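Local coordinates for flavin prenyltransferase PAD1, mitochondrial (PDB 6QLG), which probably transfers a dimethylallyl group to the flavin of FMN, making the prenylated cofactor used by ferulic acid decarboxylase, at residues 43-48 against 119-124; 70-75 against 92-97; 155-160 against 210-215. One frame throughout, in Å; residues are numbered along the deposited sequence. Where two conformers were deposited one is given.

Contact 1 (43-48 against 119-124); sequences IVVAMT and GMIVVP. With FMN (flavin mononucleotide), chain M.
M120 and A46 mark the tighter face of this pair of parallel strands. With CG anti to the backbone N (chi1 171°) and the chain extended beyond it, M120 slants across V44, CG lying 4.0 Å from V44 CB, and ends with CE 3.7 Å from A46 CB. On the same face V122 CG1 meets T48 CG2 at 3.7 Å, the two side chains crossing at about a right angle. The other face is looser though equally buried: CG2 of I121 lies 4.3 Å from CG2 of V45. Four regular bonds join the backbones, the A46 N to I121 O bond being almost straight at 2.9 Å. Beyond the strand, P124, after a cis peptide, offers one carbonyl to two donors of T48: OG1 lies 2.6 Å from P124 O, tilted 30° from the carbonyl plane, while T48 N approaches P124 O from nearly straight ahead. T48 is thereby fixed beside the FMN phosphate, its CB 3.4 Å from O3P. In this Rossmann-like core, helix 53-65 packs on I43 and V45, helix 141-151 on V44, A46 and M120, and strands 69-74 and 155-160 flank the pair.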
loop_
_atom_site.group_PDB
_atom_site.type_symbol
_atom_site.label_atom_id
_atom_site.label_comp_id
_atom_site.label_asym_id
_atom_site.label_seq_id
_atom_site.Cartn_x
_atom_site.Cartn_y
_atom_site.Cartn_z
ATOM N N ILE B 43 -10.565 5.658 -35.438
ATOM C CA ILE B 43 -9.592 5.012 -34.570
ATOM C C ILE B 43 -8.230 5.642 -34.819
ATOM O O ILE B 43 -7.786 5.737 -35.969
ATOM C CB ILE B 43 -9.536 3.488 -34.795
ATOM C CG1 ILE B 43 -10.792 2.822 -34.229
ATOM C CG2 ILE B 43 -8.285 2.895 -34.157
ATOM C CD1 ILE B 43 -10.708 1.312 -34.170
ATOM N N VAL B 44 -7.580 6.086 -33.748
ATOM C CA VAL B 44 -6.222 6.609 -33.839
ATOM C C VAL B 44 -5.247 5.441 -33.824
ATOM O O VAL B 44 -5.298 4.584 -32.933
ATOM C CB VAL B 44 -5.934 7.588 -32.691
ATOM C CG1 VAL B 44 -4.496 8.081 -32.766
ATOM C CG2 VAL B 44 -6.909 8.756 -32.724
ATOM N N VAL B 45 -4.361 5.399 -34.814
ATOM C CA VAL B 45 -3.331 4.374 -34.918
ATOM C C VAL B 45 -1.988 5.053 -34.694
ATOM O O VAL B 45 -1.571 5.904 -35.489
ATOM C CB VAL B 45 -3.370 3.656 -36.274
ATOM C CG1 VAL B 45 -2.286 2.589 -36.337
ATOM C CG2 VAL B 45 -4.748 3.052 -36.518
ATOM N N ALA B 46 -1.310 4.686 -33.613
ATOM C CA ALA B 46 -0.009 5.245 -33.278
ATOM C C ALA B 46 1.051 4.158 -33.385
ATOM O O ALA B 46 0.869 3.053 -32.864
ATOM C CB ALA B 46 -0.014 5.850 -31.873
ATOM N N MET B 47 2.146 4.472 -34.068
ATOM C CA MET B 47 3.281 3.570 -34.191
ATOM C C MET B 47 4.480 4.175 -33.475
ATOM O O MET B 47 4.757 5.371 -33.616
ATOM C CB MET B 47 3.620 3.304 -35.663
ATOM C CG MET B 47 2.455 2.750 -36.478
ATOM S SD MET B 47 2.908 2.245 -38.157
ATOM C CE MET B 47 4.230 1.083 -37.819
ATOM N N THR B 48 5.175 3.351 -32.697
ATOM C CA THR B 48 6.361 3.762 -31.960
ATOM C C THR B 48 7.538 2.873 -32.344
ATOM O O THR B 48 7.394 1.878 -33.060
ATOM C CB THR B 48 6.130 3.711 -30.439
ATOM O OG1 THR B 48 5.955 2.353 -30.019
ATOM C CG2 THR B 48 4.902 4.520 -30.050
ATOM N N GLY B 119 -11.523 5.174 -30.188
ATOM C CA GLY B 119 -10.436 4.516 -29.495
ATOM C C GLY B 119 -9.106 4.775 -30.165
ATOM O O GLY B 119 -9.005 5.479 -31.171
ATOM N N MET B 120 -8.080 4.168 -29.577
ATOM C CA MET B 120 -6.705 4.365 -30.000
ATOM C C MET B 120 -5.939 3.080 -29.752
ATOM O O MET B 120 -6.140 2.421 -28.727
ATOM C CB MET B 120 -6.064 5.533 -29.242
ATOM C CG MET B 120 -4.567 5.694 -29.450
ATOM S SD MET B 120 -3.953 7.167 -28.606
ATOM C CE MET B 120 -2.331 7.339 -29.350
ATOM N N ILE B 121 -5.071 2.718 -30.693
ATOM C CA ILE B 121 -4.185 1.574 -30.530
ATOM C C ILE B 121 -2.762 2.020 -30.833
ATOM O O ILE B 121 -2.503 2.631 -31.876
ATOM C CB ILE B 121 -4.601 0.382 -31.419
ATOM C CG1 ILE B 121 -3.615 -0.777 -31.251
ATOM C CG2 ILE B 121 -4.741 0.801 -32.882
ATOM C CD1 ILE B 121 -4.107 -2.098 -31.816
ATOM N N VAL B 122 -1.850 1.743 -29.907
ATOM C CA VAL B 122 -0.427 1.999 -30.088
ATOM C C VAL B 122 0.215 0.671 -30.466
ATOM O O VAL B 122 0.311 -0.241 -29.639
ATOM C CB VAL B 122 0.211 2.599 -28.827
ATOM C CG1 VAL B 122 1.651 3.003 -29.101
ATOM C CG2 VAL B 122 -0.597 3.798 -28.339
ATOM N N VAL B 123 0.643 0.552 -31.719
ATOM C CA VAL B 123 1.085 -0.734 -32.253
ATOM C C VAL B 123 2.218 -0.526 -33.254
ATOM O O VAL B 123 2.018 0.112 -34.298
ATOM C CB VAL B 123 -0.092 -1.497 -32.886
ATOM C CG1 VAL B 123 -0.910 -0.584 -33.806
ATOM C CG2 VAL B 123 0.409 -2.719 -33.643
ATOM N N PRO B 124 3.435 -1.010 -32.967
ATOM C CA PRO B 124 3.786 -1.591 -31.668
ATOM C C PRO B 124 4.050 -0.491 -30.646
ATOM O O PRO B 124 4.256 0.659 -31.043
ATOM C CB PRO B 124 5.053 -2.386 -31.974
ATOM C CG PRO B 124 5.694 -1.617 -33.087
ATOM C CD PRO B 124 4.566 -1.045 -33.912
HETATM N N1 FMN M . 12.121 -0.432 -27.295
HETATM C C2 FMN M . 11.221 -1.259 -26.657
HETATM O O2 FMN M . 10.726 -0.912 -25.591
HETATM N N3 FMN M . 10.883 -2.470 -27.220
HETATM C C4 FMN M . 11.450 -2.848 -28.423
HETATM O O4 FMN M . 11.163 -3.927 -28.945
HETATM C C4A FMN M . 12.358 -2.020 -29.071
HETATM N N5 FMN M . 12.910 -2.422 -30.273
HETATM C C5A FMN M . 13.813 -1.608 -30.933
HETATM C C6 FMN M . 14.374 -2.008 -32.151
HETATM C C7 FMN M . 15.286 -1.198 -32.825
HETATM C C7M FMN M . 15.880 -1.645 -34.134
HETATM C C8 FMN M . 15.631 0.031 -32.262
HETATM C C8M FMN M . 16.614 0.931 -32.961
HETATM C C9 FMN M . 15.069 0.423 -31.041
HETATM C C9A FMN M . 14.158 -0.385 -30.368
HETATM N N10 FMN M . 13.589 0.018 -29.161
HETATM C C10 FMN M . 12.694 -0.804 -28.499
HETATM C "C1'" FMN M . 13.974 1.329 -28.530
HETATM C "C2'" FMN M . 13.042 2.508 -28.813
HETATM O "O2'" FMN M . 13.021 2.800 -30.195
HETATM C "C3'" FMN M . 13.531 3.720 -28.020
HETATM O "O3'" FMN M . 13.354 3.471 -26.643
HETATM C "C4'" FMN M . 12.810 5.010 -28.392
HETATM O "O4'" FMN M . 13.146 6.023 -27.469
HETATM C "C5'" FMN M . 11.300 4.836 -28.378
HETATM O "O5'" FMN M . 10.734 6.023 -28.882
HETATM P P FMN M . 9.182 6.090 -29.297
HETATM O O1P FMN M . 8.717 7.523 -29.222
HETATM O O2P FMN M . 9.045 5.580 -30.710
HETATM O O3P FMN M . 8.334 5.262 -28.358
#

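Contact 2 (70-75 against 92-97); sequences THLVMS and NVRALA. With FMN (flavin mononucleotide), chain M.
L72 swings CG anti to its own backbone N (chi1 169°) and M74 turns CG beside its N (chi1 -63°), and these two torsions carry both side chains from strand 69-74 onto segment 92-97. The fold is a Rossmann-like alpha/beta sandwich, and the contact illustrates how the chain, after leaving a sheet strand through two successive helices, comes back to pack on that same strand. L72 meets segment 92-97 at two places. Its CB presses on A97 CB at 3.6 Å, while CD2 reaches the backbone at R94, 3.9 Å from R94 CA, and brushes V93 CG1. M74, bent at its last torsion, lays SD obliquely against V93 CG1 at 4.2 Å and brings CE against R94 CG, 3.6 Å away. The two long chains cross at about a right angle, and CE also lies near NH1, approaching the guanidinium obliquely. The methylenes of R94 thus border an apolar patch while its charged end lies toward helix 76-85, where E79 makes a long, weak ion pair with it. Helix 53-65 closes the patch further, L60 touching both L72 and V93.

At its own end of the strand, S75 takes no part in this packing. It is the N-cap of helix 76-85: its OG accepts from A78 N and donates to O2P of the FMN phosphate, so the helix N-cap is also one of the FMN ligands, with G49, S126 and T129 among the others. At the T70 end the polar link is indirect. One water spans the gap, 2.8 Å from T70 OG1 and 2.7 Å from L96 O.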
loop_
_atom_site.group_PDB
_atom_site.type_symbol
_atom_site.label_atom_id
_atom_site.label_comp_id
_atom_site.label_asym_id
_atom_site.label_seq_id
_atom_site.Cartn_x
_atom_site.Cartn_y
_atom_site.Cartn_z
ATOM N N THR B 70 -9.121 6.096 -40.150
ATOM C CA THR B 70 -7.909 5.964 -39.356
ATOM C C THR B 70 -7.138 7.277 -39.314
ATOM O O THR B 70 -7.022 7.980 -40.323
ATOM C CB THR B 70 -7.006 4.857 -39.908
ATOM O OG1 THR B 70 -6.730 5.110 -41.291
ATOM C CG2 THR B 70 -7.681 3.499 -39.768
ATOM N N HIS B 71 -6.609 7.598 -38.135
ATOM C CA HIS B 71 -5.764 8.768 -37.923
ATOM C C HIS B 71 -4.405 8.274 -37.445
ATOM O O HIS B 71 -4.282 7.773 -36.322
ATOM C CB HIS B 71 -6.397 9.725 -36.914
ATOM C CG HIS B 71 -7.624 10.413 -37.427
ATOM N ND1 HIS B 71 -7.649 11.755 -37.741
ATOM C CD2 HIS B 71 -8.866 9.942 -37.689
ATOM C CE1 HIS B 71 -8.856 12.083 -38.169
ATOM N NE2 HIS B 71 -9.613 11.000 -38.147
ATOM N N LEU B 72 -3.391 8.408 -38.294
ATOM C CA LEU B 72 -2.080 7.824 -38.046
ATOM C C LEU B 72 -1.134 8.859 -37.453
ATOM O O LEU B 72 -1.071 9.999 -37.926
ATOM C CB LEU B 72 -1.486 7.256 -39.335
ATOM C CG LEU B 72 -0.012 6.842 -39.282
ATOM C CD1 LEU B 72 0.165 5.584 -38.447
ATOM C CD2 LEU B 72 0.548 6.642 -40.683
ATOM N N VAL B 73 -0.407 8.458 -36.412
ATOM C CA VAL B 73 0.727 9.207 -35.886
ATOM C C VAL B 73 1.899 8.242 -35.770
ATOM O O VAL B 73 1.743 7.132 -35.249
ATOM C CB VAL B 73 0.425 9.854 -34.520
ATOM C CG1 VAL B 73 1.573 10.759 -34.101
ATOM C CG2 VAL B 73 -0.880 10.633 -34.568
ATOM N N MET B 74 3.061 8.655 -36.267
ATOM C CA MET B 74 4.272 7.847 -36.217
ATOM C C MET B 74 5.350 8.614 -35.470
ATOM O O MET B 74 5.569 9.801 -35.735
ATOM C CB MET B 74 4.770 7.494 -37.624
ATOM C CG MET B 74 3.821 6.646 -38.451
ATOM S SD MET B 74 4.536 6.234 -40.062
ATOM C CE MET B 74 4.824 7.871 -40.721
ATOM N N SER B 75 6.028 7.937 -34.548
ATOM C CA SER B 75 7.139 8.565 -33.856
ATOM C C SER B 75 8.381 8.553 -34.744
ATOM O O SER B 75 8.428 7.899 -35.788
ATOM C CB SER B 75 7.426 7.860 -32.530
ATOM O OG SER B 75 8.184 6.678 -32.731
ATOM N N ASN B 92 4.790 5.368 -47.750
ATOM C CA ASN B 92 3.872 4.288 -48.103
ATOM C C ASN B 92 2.900 4.000 -46.967
ATOM O O ASN B 92 1.717 3.729 -47.203
ATOM C CB ASN B 92 4.652 3.020 -48.456
ATOM C CG ASN B 92 5.587 3.213 -49.627
ATOM O OD1 ASN B 92 6.750 2.815 -49.577
ATOM N ND2 ASN B 92 5.081 3.821 -50.694
ATOM N N VAL B 93 3.386 4.043 -45.724
ATOM C CA VAL B 93 2.522 3.778 -44.577
ATOM C C VAL B 93 1.502 4.895 -44.409
ATOM O O VAL B 93 0.332 4.644 -44.098
ATOM C CB VAL B 93 3.371 3.587 -43.306
ATOM C CG1 VAL B 93 2.483 3.249 -42.111
ATOM C CG2 VAL B 93 4.421 2.504 -43.529
ATOM N N ARG B 94 1.924 6.146 -44.616
ATOM C CA ARG B 94 1.000 7.268 -44.488
ATOM C C ARG B 94 -0.131 7.182 -45.504
ATOM O O ARG B 94 -1.252 7.621 -45.220
ATOM C CB ARG B 94 1.753 8.589 -44.641
ATOM C CG ARG B 94 2.655 8.915 -43.463
ATOM C CD ARG B 94 3.159 10.347 -43.520
ATOM N NE ARG B 94 4.208 10.500 -44.518
ATOM C CZ ARG B 94 5.505 10.544 -44.238
ATOM N NH1 ARG B 94 5.919 10.449 -42.982
ATOM N NH2 ARG B 94 6.387 10.683 -45.216
ATOM N N ALA B 95 0.137 6.616 -46.683
ATOM C CA ALA B 95 -0.909 6.456 -47.684
ATOM C C ALA B 95 -1.951 5.427 -47.270
ATOM O O ALA B 95 -3.060 5.435 -47.814
ATOM C CB ALA B 95 -0.296 6.067 -49.033
ATOM N N LEU B 96 -1.627 4.548 -46.318
ATOM C CA LEU B 96 -2.589 3.575 -45.820
ATOM C C LEU B 96 -3.624 4.188 -44.888
ATOM O O LEU B 96 -4.625 3.531 -44.584
ATOM C CB LEU B 96 -1.873 2.438 -45.084
ATOM C CG LEU B 96 -0.841 1.606 -45.844
ATOM C CD1 LEU B 96 -0.139 0.647 -44.890
ATOM C CD2 LEU B 96 -1.492 0.847 -46.991
ATOM N N ALA B 97 -3.410 5.414 -44.424
ATOM C CA ALA B 97 -4.286 6.047 -43.452
ATOM C C ALA B 97 -5.114 7.142 -44.108
ATOM O O ALA B 97 -4.706 7.742 -45.106
ATOM C CB ALA B 97 -3.483 6.637 -42.290
HETATM N N1 FMN M . 12.121 -0.432 -27.295
HETATM C C2 FMN M . 11.221 -1.259 -26.657
HETATM O O2 FMN M . 10.726 -0.912 -25.591
HETATM N N3 FMN M . 10.883 -2.470 -27.220
HETATM C C4 FMN M . 11.450 -2.848 -28.423
HETATM O O4 FMN M . 11.163 -3.927 -28.945
HETATM C C4A FMN M . 12.358 -2.020 -29.071
HETATM N N5 FMN M . 12.910 -2.422 -30.273
HETATM C C5A FMN M . 13.813 -1.608 -30.933
HETATM C C6 FMN M . 14.374 -2.008 -32.151
HETATM C C7 FMN M . 15.286 -1.198 -32.825
HETATM C C7M FMN M . 15.880 -1.645 -34.134
HETATM C C8 FMN M . 15.631 0.031 -32.262
HETATM C C8M FMN M . 16.614 0.931 -32.961
HETATM C C9 FMN M . 15.069 0.423 -31.041
HETATM C C9A FMN M . 14.158 -0.385 -30.368
HETATM N N10 FMN M . 13.589 0.018 -29.161
HETATM C C10 FMN M . 12.694 -0.804 -28.499
HETATM C "C1'" FMN M . 13.974 1.329 -28.530
HETATM C "C2'" FMN M . 13.042 2.508 -28.813
HETATM O "O2'" FMN M . 13.021 2.800 -30.195
HETATM C "C3'" FMN M . 13.531 3.720 -28.020
HETATM O "O3'" FMN M . 13.354 3.471 -26.643
HETATM C "C4'" FMN M . 12.810 5.010 -28.392
HETATM O "O4'" FMN M . 13.146 6.023 -27.469
HETATM C "C5'" FMN M . 11.300 4.836 -28.378
HETATM O "O5'" FMN M . 10.734 6.023 -28.882
HETATM P P FMN M . 9.182 6.090 -29.297
HETATM O O1P FMN M . 8.717 7.523 -29.222
HETATM O O2P FMN M . 9.045 5.580 -30.710
HETATM O O3P FMN M . 8.334 5.262 -28.358
HETATM O O HOH W 1 -6.206 2.663 -42.553
#

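Contact 3 (155-160 against 210-215); sequences RLVLVA and DLFDLD
R155 and V157, two residues apart on an extended strand, face L211 and F212 in the type I turn D210 to D213, with CA atoms 7.3 Å apart for R155 and F212 and 7.9 Å for V157 and L211. At this spacing side chains do the joining. V157 stands in the notch between the two: its CG2 sits 4.0 Å from L211 CD1 and 3.7 Å from F212 CZ, meeting L211 at about a right angle and the phenyl ring obliquely. The ring, with CG turned beside its own N (chi1 -59°), extends from V157 to R155, where CE1 lies 3.6 Å from R155 CG.

R155 leaves the backbone with CG anti to N but bends at the next two torsions, which bring NH1 over to L211. NH1 comes to 2.8 Å from L211 O, yet at an angle too poor for a hydrogen bond; L211 CB meets the guanidinium at its edge, in plane. It is the methylene CG that meets the F212 ring, the guanidinium plane lying 45° from it. R153 and E152 of a second subunit pack on R155 and L211, and P164 of a third on L211.

F212 also touches I43 of strand 42-47, two strands over, while its carbonyl accepts from R41. The turn ends helix 197-210: D213 N bonds to D210 O, L214 N bonds back to the L209 carbonyl, and D213, with positive phi (55°), is the C-prime residue of this Schellman motif, packed against the strand next to the edge strand of the Rossmann-like sheet.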
loop_
_atom_site.group_PDB
_atom_site.type_symbol
_atom_site.label_atom_id
_atom_site.label_comp_id
_atom_site.label_asym_id
_atom_site.label_seq_id
_atom_site.Cartn_x
_atom_site.Cartn_y
_atom_site.Cartn_z
ATOM N N ARG B 155 -11.490 3.461 -25.370
ATOM C CA ARG B 155 -10.674 2.254 -25.407
ATOM C C ARG B 155 -9.271 2.571 -25.914
ATOM O O ARG B 155 -9.102 3.175 -26.977
ATOM C CB ARG B 155 -11.347 1.198 -26.288
ATOM C CG ARG B 155 -10.523 -0.058 -26.566
ATOM C CD ARG B 155 -10.196 -0.864 -25.308
ATOM N NE ARG B 155 -11.332 -1.031 -24.403
ATOM C CZ ARG B 155 -12.101 -2.115 -24.349
ATOM N NH1 ARG B 155 -11.872 -3.140 -25.159
ATOM N NH2 ARG B 155 -13.107 -2.173 -23.487
ATOM N N LEU B 156 -8.262 2.175 -25.139
ATOM C CA LEU B 156 -6.862 2.398 -25.482
ATOM C C LEU B 156 -6.124 1.072 -25.376
ATOM O O LEU B 156 -6.062 0.480 -24.293
ATOM C CB LEU B 156 -6.222 3.444 -24.562
ATOM C CG LEU B 156 -4.704 3.617 -24.685
ATOM C CD1 LEU B 156 -4.326 4.170 -26.057
ATOM C CD2 LEU B 156 -4.163 4.513 -23.580
ATOM N N VAL B 157 -5.564 0.613 -26.492
ATOM C CA VAL B 157 -4.855 -0.661 -26.559
ATOM C C VAL B 157 -3.381 -0.380 -26.814
ATOM O O VAL B 157 -3.031 0.306 -27.781
ATOM C CB VAL B 157 -5.437 -1.576 -27.651
ATOM C CG1 VAL B 157 -4.622 -2.857 -27.759
ATOM C CG2 VAL B 157 -6.897 -1.892 -27.356
ATOM N N LEU B 158 -2.523 -0.911 -25.948
ATOM C CA LEU B 158 -1.078 -0.756 -26.066
ATOM C C LEU B 158 -0.478 -2.113 -26.409
ATOM O O LEU B 158 -0.445 -3.014 -25.563
ATOM C CB LEU B 158 -0.474 -0.205 -24.775
ATOM C CG LEU B 158 -1.101 1.048 -24.166
ATOM C CD1 LEU B 158 -0.351 1.450 -22.906
ATOM C CD2 LEU B 158 -1.107 2.185 -25.169
ATOM N N VAL B 159 -0.003 -2.259 -27.644
ATOM C CA VAL B 159 0.695 -3.474 -28.052
ATOM C C VAL B 159 2.134 -3.379 -27.559
ATOM O O VAL B 159 3.068 -3.193 -28.349
ATOM C CB VAL B 159 0.615 -3.682 -29.577
ATOM C CG1 VAL B 159 1.170 -5.048 -29.968
ATOM C CG2 VAL B 159 -0.829 -3.551 -30.046
ATOM N N ALA B 160 2.316 -3.500 -26.243
ATOM C CA ALA B 160 3.608 -3.261 -25.608
ATOM C C ALA B 160 4.542 -4.435 -25.873
ATOM O O ALA B 160 4.272 -5.559 -25.439
ATOM C CB ALA B 160 3.428 -3.045 -24.107
ATOM N N ASP B 210 -10.478 -7.120 -32.103
ATOM C CA ASP B 210 -11.595 -7.612 -31.300
ATOM C C ASP B 210 -11.885 -6.685 -30.128
ATOM O O ASP B 210 -13.044 -6.538 -29.724
ATOM C CB ASP B 210 -11.299 -9.021 -30.780
ATOM C CG ASP B 210 -11.502 -10.092 -31.832
ATOM O OD1 ASP B 210 -12.190 -9.821 -32.838
ATOM O OD2 ASP B 210 -10.977 -11.210 -31.646
ATOM N N LEU B 211 -10.849 -6.057 -29.568
ATOM C CA LEU B 211 -11.026 -5.163 -28.433
ATOM C C LEU B 211 -11.761 -3.881 -28.801
ATOM O O LEU B 211 -12.217 -3.169 -27.901
ATOM C CB LEU B 211 -9.664 -4.837 -27.819
ATOM C CG LEU B 211 -8.982 -6.055 -27.194
ATOM C CD1 LEU B 211 -7.487 -5.834 -27.037
ATOM C CD2 LEU B 211 -9.626 -6.392 -25.856
ATOM N N PHE B 212 -11.885 -3.572 -30.092
ATOM C CA PHE B 212 -12.730 -2.484 -30.565
ATOM C C PHE B 212 -14.037 -2.995 -31.155
ATOM O O PHE B 212 -14.715 -2.255 -31.877
ATOM C CB PHE B 212 -11.982 -1.640 -31.599
ATOM C CG PHE B 212 -10.709 -1.034 -31.083
ATOM C CD1 PHE B 212 -10.724 0.176 -30.408
ATOM C CD2 PHE B 212 -9.495 -1.675 -31.272
ATOM C CE1 PHE B 212 -9.553 0.736 -29.932
ATOM C CE2 PHE B 212 -8.320 -1.122 -30.796
ATOM C CZ PHE B 212 -8.349 0.086 -30.126
ATOM N N ASP B 213 -14.391 -4.249 -30.865
ATOM C CA ASP B 213 -15.583 -4.900 -31.407
ATOM C C ASP B 213 -15.580 -4.857 -32.934
ATOM O O ASP B 213 -16.549 -4.451 -33.578
ATOM C CB ASP B 213 -16.855 -4.278 -30.829
ATOM C CG ASP B 213 -16.881 -4.319 -29.313
ATOM O OD1 ASP B 213 -16.621 -5.400 -28.742
ATOM O OD2 ASP B 213 -17.158 -3.272 -28.692
ATOM N N LEU B 214 -14.460 -5.289 -33.512
ATOM C CA LEU B 214 -14.278 -5.360 -34.954
ATOM C C LEU B 214 -13.832 -6.766 -35.325
ATOM O O LEU B 214 -12.968 -7.349 -34.661
ATOM C CB LEU B 214 -13.247 -4.335 -35.442
ATOM C CG LEU B 214 -13.666 -2.866 -35.381
ATOM C CD1 LEU B 214 -12.450 -1.963 -35.507
ATOM C CD2 LEU B 214 -14.692 -2.550 -36.464
ATOM N N ASP B 215 -14.423 -7.305 -36.387
ATOM C CA ASP B 215 -14.169 -8.672 -36.838
ATOM C C ASP B 215 -13.545 -8.603 -38.228
ATOM O O ASP B 215 -14.242 -8.354 -39.216
ATOM C CB ASP B 215 -15.461 -9.487 -36.843
ATOM C CG ASP B 215 -15.236 -10.952 -37.181
ATOM O OD1 ASP B 215 -14.070 -11.366 -37.352
ATOM O OD2 ASP B 215 -16.236 -11.694 -37.272
#

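Overall arrangement
From the N terminus, strand 42-47 enters the middle of the sheet and contact 1 closes only when strand 119-125 is laid beside it, some seventy residues later. Contact 2 is nested within that long loop: it closes the short excursion through helices 76-85 and 90-95 back onto strand 69-74, the other neighbour of strand 42-47. Contact 3 follows in series, its loop running from strand 155-160 to the turn after helix 197-210. Contacts 1 and 2 are joined by backbone bonds between their strands and both reach FMN; contacts 1 and 3 share the pairing of strands 119-125 and 155-160. Contacts 2 and 3, with centres about 17 Å apart, lie on opposite sides of the chain's centre.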